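Local coordinates for Rbam17540 (Bacillus amyloliquefaciens, PDB 2YOY), which is a copper-dependent CBM33 (lytic polysaccharide monooxygenase) enzyme that probably cleaves cellulose oxidatively, at residues A[105-110]-A[144-149]. Numbering follows the deposited sequence. Where two conformers were deposited one is given.
Sequences YYITKK and IFVPTD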
ATOM      1  N   TYR A 105      -6.166  -3.011   6.807  1.00  6.57           N
ATOM      2  CA  TYR A 105      -4.845  -3.579   6.557  1.00  6.85           C
ATOM      3  C   TYR A 105      -4.945  -5.090   6.365  1.00  7.45           C
ATOM      4  O   TYR A 105      -5.675  -5.768   7.095  1.00  8.50           O
ATOM      5  CB  TYR A 105      -3.914  -3.297   7.753  1.00  8.36           C
ATOM      6  CG  TYR A 105      -3.545  -1.807   7.922  1.00  6.17           C
ATOM      7  CD1 TYR A 105      -4.346  -0.961   8.633  1.00  3.86           C
ATOM      8  CD2 TYR A 105      -2.406  -1.278   7.339  1.00 11.87           C
ATOM      9  CE1 TYR A 105      -4.046   0.355   8.787  1.00  7.21           C
ATOM     10  CE2 TYR A 105      -2.085   0.095   7.463  1.00 10.81           C
ATOM     11  CZ  TYR A 105      -2.940   0.894   8.174  1.00 12.60           C
ATOM     12  OH  TYR A 105      -2.673   2.208   8.395  1.00 10.47           O
ATOM     13  N   TYR A 106      -4.192  -5.581   5.384  1.00  5.70           N
ATOM     14  CA  TYR A 106      -4.176  -6.951   4.971  1.00 10.80           C
ATOM     15  C   TYR A 106      -2.707  -7.394   4.885  1.00 13.39           C
ATOM     16  O   TYR A 106      -1.822  -6.580   4.636  1.00 11.28           O
ATOM     17  CB  TYR A 106      -4.806  -7.092   3.603  1.00  9.43           C
ATOM     18  CG  TYR A 106      -6.215  -6.531   3.496  1.00  8.01           C
ATOM     19  CD1 TYR A 106      -6.451  -5.155   3.416  1.00  7.05           C
ATOM     20  CD2 TYR A 106      -7.319  -7.354   3.586  1.00 10.13           C
ATOM     21  CE1 TYR A 106      -7.737  -4.645   3.411  1.00  8.31           C
ATOM     22  CE2 TYR A 106      -8.595  -6.844   3.524  1.00 11.33           C
ATOM     23  CZ  TYR A 106      -8.800  -5.500   3.444  1.00 14.11           C
ATOM     24  OH  TYR A 106     -10.055  -4.984   3.423  1.00 10.68           O
ATOM     25  N   ILE A 107      -2.471  -8.682   4.993  1.00  9.09           N
ATOM     26  CA  ILE A 107      -1.141  -9.258   4.754  1.00  6.81           C
ATOM     27  C   ILE A 107      -1.334 -10.456   3.832  1.00  6.73           C
ATOM     28  O   ILE A 107      -2.384 -11.073   3.827  1.00  6.03           O
ATOM     29  CB  ILE A 107      -0.418  -9.679   6.040  1.00 10.96           C
ATOM     30  CG1 ILE A 107       1.082  -9.879   5.749  1.00 10.86           C
ATOM     31  CG2 ILE A 107      -1.026 -10.960   6.598  1.00 12.42           C
ATOM     32  CD1 ILE A 107       1.921  -9.923   6.992  1.00 14.71           C
ATOM     33  N   THR A 108      -0.297 -10.739   3.077  1.00  8.57           N
ATOM     34  CA  THR A 108      -0.257 -11.935   2.246  1.00 10.48           C
ATOM     35  C   THR A 108      -0.314 -13.179   3.118  1.00 14.27           C
ATOM     36  O   THR A 108       0.230 -13.225   4.205  1.00  9.30           O
ATOM     37  CB  THR A 108       1.025 -12.002   1.412  1.00  9.55           C
ATOM     38  OG1 THR A 108       2.123 -11.573   2.209  1.00  8.84           O
ATOM     39  CG2 THR A 108       0.883 -11.093   0.185  1.00 12.18           C
ATOM     40  N   LYS A 109      -0.916 -14.221   2.566  1.00 11.09           N
ATOM     41  CA  LYS A 109      -1.056 -15.504   3.258  1.00 12.18           C
ATOM     42  C   LYS A 109       0.254 -16.241   3.266  1.00 12.88           C
ATOM     43  O   LYS A 109       1.119 -16.018   2.411  1.00 11.54           O
ATOM     44  CB  LYS A 109      -2.123 -16.353   2.587  1.00 13.06           C
ATOM     45  CG  LYS A 109      -3.517 -15.750   2.665  1.00 11.30           C
ATOM     46  CD  LYS A 109      -4.535 -16.515   1.824  1.00 14.76           C
ATOM     47  CE  LYS A 109      -5.946 -16.013   2.135  1.00 16.67           C
ATOM     48  NZ  LYS A 109      -7.010 -16.669   1.309  1.00 17.53           N
ATOM     49  N   LYS A 110       0.380 -17.164   4.232  1.00 15.25           N
ATOM     50  CA  LYS A 110       1.598 -17.956   4.422  0.50 21.19           C
ATOM     51  C   LYS A 110       2.090 -18.586   3.123  1.00 22.02           C
ATOM     52  O   LYS A 110       3.290 -18.634   2.862  1.00 22.46           O
ATOM     53  CB  LYS A 110       1.364 -19.041   5.496  0.50 21.40           C
ATOM     54  CG  LYS A 110       2.626 -19.700   6.020  0.50 71.10           C
ATOM     55  CD  LYS A 110       2.294 -20.620   7.185  0.50 54.18           C
ATOM     56  CE  LYS A 110       3.502 -21.417   7.633  0.50 46.03           C
ATOM     57  NZ  LYS A 110       4.593 -20.543   8.139  0.50 14.15           N
ATOM     58  N   ILE A 144      -1.365  -1.975  14.394  1.00  7.88           N
ATOM     59  CA  ILE A 144      -1.889  -3.141  13.741  1.00 10.50           C
ATOM     60  C   ILE A 144      -1.017  -4.346  14.137  1.00 13.92           C
ATOM     61  O   ILE A 144       0.244  -4.289  14.127  1.00 11.37           O
ATOM     62  CB  ILE A 144      -1.854  -2.922  12.245  1.00  8.77           C
ATOM     63  CG1 ILE A 144      -2.702  -1.714  11.795  1.00 11.17           C
ATOM     64  CG2 ILE A 144      -2.319  -4.156  11.474  1.00  9.21           C
ATOM     65  CD1 ILE A 144      -4.206  -1.843  11.967  1.00  6.25           C
ATOM     66  N   PHE A 145      -1.696  -5.454  14.426  1.00  9.46           N
ATOM     67  CA  PHE A 145      -1.000  -6.675  14.757  1.00  6.73           C
ATOM     68  C   PHE A 145      -0.634  -7.454  13.504  1.00 18.30           C
ATOM     69  O   PHE A 145      -1.483  -7.859  12.762  1.00 13.17           O
ATOM     70  CB  PHE A 145      -1.826  -7.515  15.734  1.00  5.06           C
ATOM     71  CG  PHE A 145      -1.012  -8.604  16.390  1.00  5.00           C
ATOM     72  CD1 PHE A 145      -0.292  -8.369  17.521  1.00  9.76           C
ATOM     73  CD2 PHE A 145      -0.981  -9.874  15.822  1.00 12.67           C
ATOM     74  CE1 PHE A 145       0.463  -9.396  18.108  1.00 13.96           C
ATOM     75  CE2 PHE A 145      -0.242 -10.923  16.417  1.00 15.40           C
ATOM     76  CZ  PHE A 145       0.448 -10.670  17.571  1.00 16.08           C
ATOM     77  N   VAL A 146       0.653  -7.615  13.223  1.00 15.98           N
ATOM     78  CA  VAL A 146       1.054  -8.332  12.032  1.00  6.68           C
ATOM     79  C   VAL A 146       1.206  -9.824  12.479  1.00 11.49           C
ATOM     80  O   VAL A 146       1.909 -10.105  13.453  1.00 13.28           O
ATOM     81  CB  VAL A 146       2.426  -7.841  11.546  1.00 10.61           C
ATOM     82  CG1 VAL A 146       3.016  -8.737  10.448  1.00 14.79           C
ATOM     83  CG2 VAL A 146       2.436  -6.344  11.185  1.00 13.57           C
ATOM     84  N   PRO A 147       0.585 -10.785  11.758  1.00 14.04           N
ATOM     85  CA  PRO A 147       0.644 -12.168  12.194  1.00 13.04           C
ATOM     86  C   PRO A 147       2.069 -12.655  12.490  1.00 19.17           C
ATOM     87  O   PRO A 147       3.007 -12.288  11.796  1.00 20.47           O
ATOM     88  CB  PRO A 147      -0.001 -12.960  11.019  1.00 10.58           C
ATOM     89  CG  PRO A 147      -0.840 -11.973  10.282  1.00 12.61           C
ATOM     90  CD  PRO A 147      -0.262 -10.585  10.594  1.00 12.03           C
ATOM     91  N   THR A 148       2.197 -13.513  13.492  1.00 15.19           N
ATOM     92  CA  THR A 148       3.488 -14.058  13.934  1.00 18.94           C
ATOM     93  C   THR A 148       3.715 -15.516  13.458  1.00 15.88           C
ATOM     94  O   THR A 148       4.669 -16.163  13.919  1.00 19.97           O
ATOM     95  CB  THR A 148       3.635 -13.995  15.473  1.00 20.94           C
ATOM     96  OG1 THR A 148       2.578 -14.737  16.113  1.00 26.62           O
ATOM     97  CG2 THR A 148       3.622 -12.536  15.981  1.00 19.73           C
ATOM     98  N   ASP A 149       2.858 -16.009  12.557  1.00 15.10           N
ATOM     99  CA  ASP A 149       2.879 -17.405  12.062  1.00 16.74           C
ATOM    100  C   ASP A 149       3.507 -17.520  10.676  1.00 24.75           C
ATOM    101  O   ASP A 149       3.380 -18.552  10.022  1.00 17.05           O
ATOM    102  CB  ASP A 149       1.456 -18.008  12.013  1.00 16.13           C
ATOM    103  CG  ASP A 149       0.534 -17.245  11.094  1.00 29.81           C
ATOM    104  OD1 ASP A 149       0.934 -16.169  10.601  1.00 21.26           O
ATOM    105  OD2 ASP A 149      -0.584 -17.718  10.851  1.00 23.95           O
TER
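Tyr105 to Lys110 and Ile144 to Asp149 run in nearly the same direction, 6° apart end to end, and the CA atoms of Ile107 and Val146 lie 7.7 Å apart. That spacing is too wide for strand pairing, and side chains fill the gap. Ile144 lies over one face of the Tyr105 ring. Ile144 CG1 makes a CH-pi contact, 4.0 Å from the centroid of the Tyr105 ring and shifted toward the rim. Ile144 CD1 comes to 3.5 Å from Tyr105 CD1. The two side chains meet at about a right angle. Tyr105 OH is hydrogen-bonded to His142 and Trp92, which hold the far end of the ring. Strand 100-108 belongs to the mixed sheet and strand 141-146 edges the three-stranded antiparallel sheet, so this is face-to-face packing between the two sheets of the lytic polysaccharide monooxygenase beta-sandwich, with Tyr105, Ile107, Ile144 and Val146 buried. Further along, Ile107 splits its contacts. With CG1 anti to the backbone N (chi1 -164°), Ile107 CD1 reaches Val146 CG1 at 3.8 Å, while Ile107 CG2 touches Pro147 CG at 3.8 Å. Ile156 of strand 154-162 packs against both Ile107 and Val146. Beyond the strands, in one of its two modelled conformers, the exposed Lys110 bends at its last torsion and Lys110 NZ donates to Asp149 O at 3.0 Å, tilted 19° from the carbonyl plane. In that conformer the Asp149 carboxylate is not its partner: Asp149 OD1 lies 6.2 Å from Lys110 NZ.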